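Local atomic coordinates of putative phosphomethylpyrimidine kinase (Bacteroides thetaiotaomicron, PDB entry 3MBH), a protein that binds pyridoxal and, as a member of the ribokinase superfamily, probably phosphorylates it at the expense of ATP. Residues L241-A244 with L245-T249; V230-G233 with S234-G238; M129-E132 with M133-L136; N146-E149 with L150-L154. All blocks are in the same frame, centred on the assembly; numbering follows the deposited sequence.

From the N terminus the contacts come as interaction 3, 4, 2 and 1. Each lies within one stretch of helix, so none closes a long loop, and none nests in or crosses another. They form two touching pairs. Interactions 3 and 4 join helix 127-136 to helix 147-154, where Arg134 NH2 reaches Tyr152 O at 2.8 Å. Interactions 2 and 1 join the consecutive helices 223-236 and 241-257, with Arg247 NH1 2.7 Å from Gln237 OE1. The centres of interactions 1 and 3 are about 27 Å apart, on opposite sides of the chain's centre. Interaction 2 packs on sheet strands 80-83 and 108-111, interaction 1 on 195-202 and 207-213, interaction 4 on 181-189.

Interaction 1. Residues L241-A244 with L245-T249; sequences LPMA and LDRAT
Pro242 O is met by two groups: Asp246 N, which bonds to it at 3.1 Å, and the hydroxyl of Ser287, which lies within hydrogen-bonding distance of both Pro242 O and Asp246 OD2 and can give its one proton to only one of them at a time. Asp246 OD2 and Pro242 O, both acceptors, lie 3.1 Å apart, a crowding that the shared hydroxyl and the bond from Ala286 N to OD1 probably offset. The remaining backbone bonds are regular i to i+4 links, with Arg247 N meeting Met243 O at 2.9 Å. This is the first part of helix 241-257 in a ribokinase-type alpha/beta fold, and Pro242 suits a first helical turn because no backbone N-H is needed there. Leu241 CD1 approaches Leu245 CG at 4.1 Å, and both leucines pack on Trp209 and Ala200 of the neighbouring strands, while Ala244 and Ala248, with only methyl groups, let helix 223-236 come close. One turn further on, Leu245 O takes two bonds, from Thr249 N and from Thr249 OG1, the latter 2.7 Å long, which gives the buried hydroxyl a partner within its own helix. Arg247 lays its CG 3.3 Å from Met243 O, then bends at chi3 (67°) to carry the guanidinium away to a salt bridge with Asp239 and hydrogen bonds to Gln237 OE1 and Leu279 O, its side chain about 5 Å from that of Asp280, a zinc ligand in another crystal structure of this protein.

Interaction 2. Residues V230-G233 with S234-G238; sequences VITG and SLMQG
The backbone runs as alpha helix through Met236, each N-H of Ser234, Leu235 and Met236 reaching the carbonyl four residues back, and then stops in a Schellman motif at Gly238, whose phi of 89° would push a side chain against the carbonyl oxygen before it. Near that end the bond from Gln237 N to Gly233 O is short, 2.9 Å, but bent to 139°, and Gly238 N returns to Leu235 O at 2.9 Å. Among the side chains, Ile231 and Leu235 lie alongside each other and point the same way, Ile231 CG2 touching Leu235 CD1 at 3.7 Å. Leu235 has its CG turned anti to the carbonyl carbon (chi1 -66°), which brings CG within 3.3 Å of Ile231 O and its branch onto the isoleucine methyl. A serine in place of Leu235 would probably leave Ile231 CG2 without its apolar neighbour and open a gap along this side of the helix. Thr232 and Met236 are paired in the same way one residue on, but selenomethionine Met236 was modelled in two conformers, so its end is less certain. Gln237 passes its CG 3.3 Å from Gly233 O and extends to bond with Arg247 and with Met34 O, while Ser234 OG bonds to Asp239, beyond the turn. Helix 223-236, whose earlier residue Asp225 lines the pyridoxal pocket, lies here between helix 241-257, met by Val230, Ile231 and Ser234, and strands 80-83 and 108-111, met by Thr232 and Met236.

Interaction 3. Residues M129-E132 with M133-L136; sequences MVKE and MRHL
In the last two turns of helix 127-136, on the periphery of the ribokinase-type alpha/beta fold, Val130 lies over one face of the Arg134 guanidinium. The methyl CG1 stands 3.5 Å above the plane, offset toward its rim, and is 3.8 Å from NH2. Val130 reaches this place because CG1 is anti to the backbone N (chi1 179°), while Arg134 runs extended from CG to NE, back along the helix over the preceding turn. Lys131 CG also comes up obliquely to the guanidinium, 3.8 Å from Arg134 NH1. The charged ends of these two cations stay apart, with Lys131 NZ and Arg134 NH1 separated by 6.8 Å; each has its own carboxylate, Glu128 for the lysine and Asp155 for the arginine. A leucine in place of Arg134 would probably leave Asp155 without its ionic mate and strip Tyr152 O of a donor. The backbone beneath is regular, Arg134 N bonding to Val130 O at 3.0 Å. Glu132 O serves two donors at the helix end: Leu136 N, at 3.1 Å, and His135 N, whose bond is weak because its angle is only 126°. Selenomethionine Met133 faces inward, against Leu153 and Pro113, and Leu136 packs on Ser96 of helix 91-102, apolar residues being suited to that buried side. Through its salt bridge to Asp155 and its bond to Tyr152 O, Arg134 links two helices, 127-136 and 147-154, of the ribokinase-type alpha/beta fold.

Interaction 4. Residues N146-E149 with L150-L154; sequences NLTE and LFYLL
A capping box starts helix 147-154, and the helix then packs on itself through leucine and aromatic side chains. Among the polar bonds, Asn146 holds the N-cap: its OD1 accepts from Glu149 N at 2.8 Å, and Glu149 OE1 accepts in turn from Asn146 N at 3.0 Å. Asparagine suits the place because a short side chain can bend back to a first-turn amide. Asn146 O meanwhile accepts from Leu150 N. The outer atoms of the box hold the loop beside the pyridoxal pocket, Glu149 OE2 taking Leu115 N and Asn146 ND2 giving to Gly116 O; separately, Thr148 OG1 bonds to Gly119 N. Among apolar contacts, Leu147 has CG anti to its backbone N (chi1 -168°), and CG and CD1 come alongside the Phe151 ring, both 3.7 Å from CE2. Thr148 likewise lends its methyl to the tyrosine, CG2 lying 3.6 Å from Tyr152 CE2. Phe151 also meets Tyr170 edge-to-face, which joins the helix to helix 164-176. Leu150, packed on Ile184 of the sheet, places its CD2 over the centre of one face of the Phe151 ring, 4.1 Å above its plane.

Interaction 1. Residues L241-A244 with L245-T249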
loop_
_atom_site.group_PDB
_atom_site.type_symbol
_atom_site.label_atom_id
_atom_site.label_comp_id
_atom_site.label_asym_id
_atom_site.label_seq_id
_atom_site.Cartn_x
_atom_site.Cartn_y
_atom_site.Cartn_z
ATOM N N LEU A 241 12.837 -7.132 20.853
ATOM C CA LEU A 241 13.365 -5.874 21.352
ATOM C C LEU A 241 14.243 -5.196 20.280
ATOM O O LEU A 241 14.035 -4.066 19.994
ATOM C CB LEU A 241 14.145 -6.062 22.669
ATOM C CG LEU A 241 14.957 -4.840 23.184
ATOM C CD1 LEU A 241 14.017 -3.638 23.397
ATOM C CD2 LEU A 241 15.727 -5.209 24.496
ATOM N N PRO A 242 15.190 -5.922 19.658
ATOM C CA PRO A 242 16.025 -5.210 18.691
ATOM C C PRO A 242 15.199 -4.705 17.501
ATOM O O PRO A 242 15.477 -3.624 16.976
ATOM C CB PRO A 242 17.095 -6.258 18.290
ATOM C CG PRO A 242 16.526 -7.566 18.692
ATOM C CD PRO A 242 15.620 -7.317 19.847
HETATM N N MSE A 243 14.152 -5.454 17.110
HETATM C CA MSE A 243 13.284 -4.991 16.035
HETATM C C MSE A 243 12.530 -3.713 16.453
HETATM O O MSE A 243 12.421 -2.794 15.645
HETATM C CB MSE A 243 12.315 -6.084 15.574
HETATM C CG MSE A 243 11.233 -5.571 14.643
HETATM SE SE MSE A 243 12.001 -5.261 12.878
HETATM C CE MSE A 243 12.206 -7.155 12.329
ATOM N N ALA A 244 12.057 -3.658 17.710
ATOM C CA ALA A 244 11.386 -2.465 18.260
ATOM C C ALA A 244 12.304 -1.272 18.199
ATOM O O ALA A 244 11.906 -0.197 17.757
ATOM C CB ALA A 244 10.920 -2.705 19.699
ATOM N N LEU A 245 13.532 -1.448 18.652
ATOM C CA LEU A 245 14.550 -0.407 18.552
ATOM C C LEU A 245 14.771 0.151 17.120
ATOM O O LEU A 245 14.937 1.368 16.926
ATOM C CB LEU A 245 15.902 -0.943 19.077
ATOM C CG LEU A 245 15.993 -1.353 20.556
ATOM C CD1 LEU A 245 17.442 -1.907 20.895
ATOM C CD2 LEU A 245 15.598 -0.244 21.468
ATOM N N ASP A 246 14.830 -0.747 16.135
ATOM C CA ASP A 246 14.977 -0.351 14.717
ATOM C C ASP A 246 13.772 0.390 14.198
ATOM O O ASP A 246 13.925 1.450 13.585
ATOM C CB ASP A 246 15.280 -1.583 13.854
ATOM C CG ASP A 246 16.754 -2.008 13.992
ATOM O OD1 ASP A 246 17.618 -1.122 13.790
ATOM O OD2 ASP A 246 17.049 -3.171 14.304
ATOM N N ARG A 247 12.576 -0.125 14.488
ATOM C CA ARG A 247 11.357 0.538 14.065
ATOM C C ARG A 247 11.281 1.939 14.652
ATOM O O ARG A 247 10.969 2.887 13.929
ATOM C CB ARG A 247 10.134 -0.274 14.450
ATOM C CG ARG A 247 10.043 -1.564 13.723
ATOM C CD ARG A 247 8.690 -2.296 13.955
ATOM N NE ARG A 247 7.567 -1.586 13.385
ATOM C CZ ARG A 247 6.305 -1.924 13.574
ATOM N NH1 ARG A 247 5.995 -2.967 14.338
ATOM N NH2 ARG A 247 5.344 -1.214 12.974
ATOM N N ALA A 248 11.544 2.078 15.960
ATOM C CA ALA A 248 11.448 3.386 16.665
ATOM C C ALA A 248 12.473 4.393 16.138
ATOM O O ALA A 248 12.109 5.511 15.783
ATOM C CB ALA A 248 11.565 3.247 18.170
ATOM N N THR A 249 13.725 3.977 15.978
ATOM C CA THR A 249 14.757 4.887 15.530
ATOM C C THR A 249 14.569 5.308 14.056
ATOM O O THR A 249 14.785 6.468 13.707
ATOM C CB THR A 249 16.167 4.322 15.817
ATOM O OG1 THR A 249 16.314 2.993 15.288
ATOM C CG2 THR A 249 16.437 4.315 17.380
#

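Interaction 2. Residues V230-G233 with S234-G238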
loop_
_atom_site.group_PDB
_atom_site.type_symbol
_atom_site.label_atom_id
_atom_site.label_comp_id
_atom_site.label_asym_id
_atom_site.label_seq_id
_atom_site.Cartn_x
_atom_site.Cartn_y
_atom_site.Cartn_z
ATOM N N VAL A 230 6.374 4.033 19.741
ATOM C CA VAL A 230 6.698 3.002 18.742
ATOM C C VAL A 230 7.206 1.731 19.412
ATOM O O VAL A 230 6.805 0.624 19.041
ATOM C CB VAL A 230 7.627 3.497 17.632
ATOM C CG1 VAL A 230 7.919 2.307 16.683
ATOM C CG2 VAL A 230 6.979 4.707 16.876
ATOM N N ILE A 231 8.029 1.879 20.447
ATOM C CA ILE A 231 8.486 0.706 21.205
ATOM C C ILE A 231 7.290 -0.103 21.771
ATOM O O ILE A 231 7.230 -1.327 21.622
ATOM C CB ILE A 231 9.498 1.054 22.323
ATOM C CG1 ILE A 231 10.791 1.585 21.696
ATOM C CG2 ILE A 231 9.778 -0.194 23.249
ATOM C CD1 ILE A 231 11.757 0.562 21.052
ATOM N N THR A 232 6.333 0.583 22.369
ATOM C CA THR A 232 5.180 -0.069 22.964
ATOM C C THR A 232 4.358 -0.784 21.936
ATOM O O THR A 232 4.009 -1.961 22.125
ATOM C CB THR A 232 4.304 0.983 23.643
ATOM O OG1 THR A 232 5.099 1.592 24.649
ATOM C CG2 THR A 232 3.063 0.372 24.285
ATOM N N GLY A 233 4.026 -0.083 20.843
ATOM C CA GLY A 233 3.265 -0.695 19.798
ATOM C C GLY A 233 3.993 -1.905 19.184
ATOM O O GLY A 233 3.374 -2.917 18.899
ATOM N N SER A 234 5.295 -1.767 18.945
ATOM C CA SER A 234 6.064 -2.841 18.304
ATOM C C SER A 234 6.115 -4.081 19.205
ATOM O O SER A 234 5.927 -5.220 18.724
ATOM C CB SER A 234 7.454 -2.294 17.909
ATOM O OG SER A 234 8.434 -3.286 17.713
ATOM N N LEU A 235 6.387 -3.882 20.496
ATOM C CA LEU A 235 6.412 -5.016 21.458
ATOM C C LEU A 235 5.006 -5.650 21.534
ATOM O O LEU A 235 4.881 -6.857 21.500
ATOM C CB LEU A 235 6.910 -4.577 22.834
ATOM C CG LEU A 235 8.396 -4.117 22.936
ATOM C CD1 LEU A 235 8.721 -3.579 24.313
ATOM C CD2 LEU A 235 9.379 -5.293 22.538
HETATM N N MSE A 236 3.960 -4.825 21.588
HETATM C CA MSE A 236 2.596 -5.368 21.596
HETATM C C MSE A 236 2.220 -6.087 20.317
HETATM O O MSE A 236 1.394 -6.979 20.352
HETATM C CB MSE A 236 1.585 -4.285 21.890
HETATM C CG MSE A 236 1.717 -3.763 23.301
HETATM SE SE MSE A 236 0.442 -2.358 23.627
HETATM C CE MSE A 236 -1.097 -3.469 23.961
ATOM N N GLN A 237 2.852 -5.741 19.193
ATOM C CA GLN A 237 2.656 -6.517 17.970
ATOM C C GLN A 237 3.487 -7.855 17.954
ATOM O O GLN A 237 3.435 -8.610 17.000
ATOM C CB GLN A 237 2.957 -5.685 16.720
ATOM C CG GLN A 237 1.965 -4.594 16.467
ATOM C CD GLN A 237 2.360 -3.733 15.308
ATOM O OE1 GLN A 237 3.464 -3.880 14.791
ATOM N NE2 GLN A 237 1.462 -2.825 14.880
ATOM N N GLY A 238 4.262 -8.127 19.002
ATOM C CA GLY A 238 5.095 -9.345 19.063
ATOM C C GLY A 238 6.485 -9.174 18.460
ATOM O O GLY A 238 7.166 -10.180 18.199
#

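Interaction 3. Residues M129-E132 with M133-L136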
loop_
_atom_site.group_PDB
_atom_site.type_symbol
_atom_site.label_atom_id
_atom_site.label_comp_id
_atom_site.label_asym_id
_atom_site.label_seq_id
_atom_site.Cartn_x
_atom_site.Cartn_y
_atom_site.Cartn_z
HETATM N N MSE A 129 9.953 15.184 42.298
HETATM C CA MSE A 129 9.537 14.452 41.125
HETATM C C MSE A 129 10.563 13.344 40.825
HETATM O O MSE A 129 10.168 12.204 40.571
HETATM C CB MSE A 129 9.342 15.384 39.932
HETATM C CG MSE A 129 8.871 14.676 38.748
HETATM SE SE MSE A 129 6.897 14.166 38.939
HETATM C CE MSE A 129 6.388 15.766 39.729
ATOM N N VAL A 130 11.854 13.635 40.935
ATOM C CA VAL A 130 12.880 12.624 40.656
ATOM C C VAL A 130 12.783 11.456 41.647
ATOM O O VAL A 130 12.688 10.309 41.234
ATOM C CB VAL A 130 14.277 13.210 40.715
ATOM C CG1 VAL A 130 15.258 12.159 40.452
ATOM C CG2 VAL A 130 14.457 14.359 39.640
ATOM N N LYS A 131 12.761 11.767 42.962
ATOM C CA LYS A 131 12.669 10.723 43.981
ATOM C C LYS A 131 11.417 9.848 43.767
ATOM O O LYS A 131 11.518 8.636 43.831
ATOM C CB LYS A 131 12.715 11.293 45.406
ATOM C CG LYS A 131 13.984 12.049 45.702
ATOM C CD LYS A 131 14.108 12.448 47.132
ATOM C CE LYS A 131 13.173 13.543 47.490
ATOM N NZ LYS A 131 13.796 14.493 48.488
ATOM N N GLU A 132 10.263 10.441 43.460
ATOM C CA GLU A 132 9.048 9.643 43.200
ATOM C C GLU A 132 9.178 8.776 41.930
ATOM O O GLU A 132 8.757 7.595 41.893
ATOM C CB GLU A 132 7.814 10.547 43.136
ATOM C CG GLU A 132 7.438 11.232 44.446
ATOM C CD GLU A 132 7.022 10.232 45.542
ATOM O OE1 GLU A 132 6.207 9.333 45.265
ATOM O OE2 GLU A 132 7.506 10.363 46.679
HETATM N N MSE A 133 9.759 9.348 40.874
HETATM C CA MSE A 133 9.900 8.605 39.641
HETATM C C MSE A 133 10.758 7.354 39.858
HETATM O O MSE A 133 10.493 6.310 39.265
HETATM C CB MSE A 133 10.459 9.492 38.542
HETATM C CG MSE A 133 10.490 8.863 37.167
HETATM SE SE MSE A 133 8.683 8.401 36.528
HETATM C CE MSE A 133 8.085 10.149 35.934
ATOM N N ARG A 134 11.774 7.462 40.718
ATOM C CA ARG A 134 12.576 6.318 41.107
ATOM C C ARG A 134 11.732 5.156 41.646
ATOM O O ARG A 134 12.061 3.992 41.429
ATOM C CB ARG A 134 13.623 6.704 42.179
ATOM C CG ARG A 134 14.789 7.501 41.628
ATOM C CD ARG A 134 15.696 7.940 42.743
ATOM N NE ARG A 134 16.655 8.924 42.270
ATOM C CZ ARG A 134 17.181 9.888 43.011
ATOM N NH1 ARG A 134 16.822 10.035 44.272
ATOM N NH2 ARG A 134 18.062 10.723 42.488
ATOM N N HIS A 135 10.643 5.477 42.333
ATOM C CA HIS A 135 9.709 4.474 42.776
ATOM C C HIS A 135 8.873 3.894 41.631
ATOM O O HIS A 135 8.716 2.671 41.539
ATOM C CB HIS A 135 8.736 5.008 43.855
ATOM C CG HIS A 135 7.783 3.964 44.352
ATOM N ND1 HIS A 135 8.190 2.900 45.127
ATOM C CD2 HIS A 135 6.458 3.791 44.145
ATOM C CE1 HIS A 135 7.148 2.135 45.409
ATOM N NE2 HIS A 135 6.080 2.661 44.840
ATOM N N LEU A 136 8.324 4.766 40.807
ATOM C CA LEU A 136 7.439 4.332 39.744
ATOM C C LEU A 136 8.150 3.351 38.793
ATOM O O LEU A 136 7.547 2.369 38.361
ATOM C CB LEU A 136 6.877 5.513 38.965
ATOM C CG LEU A 136 5.849 5.117 37.894
ATOM C CD1 LEU A 136 4.653 4.334 38.525
ATOM C CD2 LEU A 136 5.391 6.346 37.056
#

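Interaction 4. Residues N146-E149 with L150-L154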
loop_
_atom_site.group_PDB
_atom_site.type_symbol
_atom_site.label_atom_id
_atom_site.label_comp_id
_atom_site.label_asym_id
_atom_site.label_seq_id
_atom_site.Cartn_x
_atom_site.Cartn_y
_atom_site.Cartn_z
ATOM N N ASN A 146 16.042 8.779 28.855
ATOM C CA ASN A 146 17.166 9.366 28.151
ATOM C C ASN A 146 18.360 9.434 29.076
ATOM O O ASN A 146 18.236 9.156 30.264
ATOM C CB ASN A 146 16.841 10.724 27.515
ATOM C CG ASN A 146 16.457 11.793 28.510
ATOM O OD1 ASN A 146 16.985 11.850 29.640
ATOM N ND2 ASN A 146 15.562 12.696 28.080
ATOM N N LEU A 147 19.518 9.830 28.556
ATOM C CA LEU A 147 20.735 9.795 29.371
ATOM C C LEU A 147 20.619 10.674 30.634
ATOM O O LEU A 147 21.051 10.294 31.756
ATOM C CB LEU A 147 21.963 10.193 28.523
ATOM C CG LEU A 147 23.290 9.899 29.199
ATOM C CD1 LEU A 147 23.396 8.406 29.396
ATOM C CD2 LEU A 147 24.430 10.458 28.384
ATOM N N THR A 148 19.997 11.837 30.471
ATOM C CA THR A 148 19.759 12.736 31.586
ATOM C C THR A 148 18.953 12.057 32.691
ATOM O O THR A 148 19.335 12.085 33.862
ATOM C CB THR A 148 18.998 13.989 31.125
ATOM O OG1 THR A 148 19.779 14.695 30.150
ATOM C CG2 THR A 148 18.707 14.931 32.320
ATOM N N GLU A 149 17.840 11.473 32.289
ATOM C CA GLU A 149 16.918 10.806 33.178
ATOM C C GLU A 149 17.594 9.604 33.824
ATOM O O GLU A 149 17.356 9.316 35.002
ATOM C CB GLU A 149 15.654 10.413 32.419
ATOM C CG GLU A 149 14.863 11.604 32.026
ATOM C CD GLU A 149 13.866 11.384 30.905
ATOM O OE1 GLU A 149 13.921 10.354 30.171
ATOM O OE2 GLU A 149 12.996 12.261 30.807
ATOM N N LEU A 150 18.507 8.959 33.107
ATOM C CA LEU A 150 19.234 7.830 33.670
ATOM C C LEU A 150 20.023 8.246 34.894
ATOM O O LEU A 150 20.028 7.555 35.928
ATOM C CB LEU A 150 20.212 7.213 32.662
ATOM C CG LEU A 150 21.240 6.254 33.323
ATOM C CD1 LEU A 150 20.669 4.885 33.411
ATOM C CD2 LEU A 150 22.478 6.262 32.595
ATOM N N PHE A 151 20.753 9.341 34.774
ATOM C CA PHE A 151 21.592 9.739 35.899
ATOM C C PHE A 151 20.723 10.271 37.063
ATOM O O PHE A 151 21.020 9.985 38.218
ATOM C CB PHE A 151 22.654 10.725 35.445
ATOM C CG PHE A 151 23.742 10.084 34.633
ATOM C CD1 PHE A 151 24.624 9.195 35.223
ATOM C CD2 PHE A 151 23.876 10.349 33.300
ATOM C CE1 PHE A 151 25.601 8.587 34.487
ATOM C CE2 PHE A 151 24.876 9.736 32.541
ATOM C CZ PHE A 151 25.719 8.861 33.134
ATOM N N TYR A 152 19.613 10.950 36.765
ATOM C CA TYR A 152 18.660 11.332 37.829
ATOM C C TYR A 152 18.095 10.090 38.549
ATOM O O TYR A 152 18.053 10.040 39.768
ATOM C CB TYR A 152 17.536 12.199 37.275
ATOM C CG TYR A 152 17.939 13.662 37.170
ATOM C CD1 TYR A 152 18.267 14.405 38.317
ATOM C CD2 TYR A 152 18.003 14.307 35.936
ATOM C CE1 TYR A 152 18.635 15.761 38.197
ATOM C CE2 TYR A 152 18.397 15.621 35.819
ATOM C CZ TYR A 152 18.711 16.338 36.945
ATOM O OH TYR A 152 19.067 17.661 36.803
ATOM N N LEU A 153 17.748 9.053 37.797
ATOM C CA LEU A 153 17.221 7.827 38.393
ATOM C C LEU A 153 18.268 7.107 39.244
ATOM O O LEU A 153 17.939 6.619 40.316
ATOM C CB LEU A 153 16.679 6.877 37.349
ATOM C CG LEU A 153 15.395 7.330 36.673
ATOM C CD1 LEU A 153 15.055 6.541 35.430
ATOM C CD2 LEU A 153 14.255 7.300 37.700
ATOM N N LEU A 154 19.519 7.056 38.780
ATOM C CA LEU A 154 20.585 6.414 39.540
ATOM C C LEU A 154 21.175 7.312 40.658
ATOM O O LEU A 154 21.994 6.848 41.436
ATOM C CB LEU A 154 21.681 5.964 38.590
ATOM C CG LEU A 154 21.310 4.843 37.621
ATOM C CD1 LEU A 154 22.487 4.483 36.765
ATOM C CD2 LEU A 154 20.825 3.613 38.366
#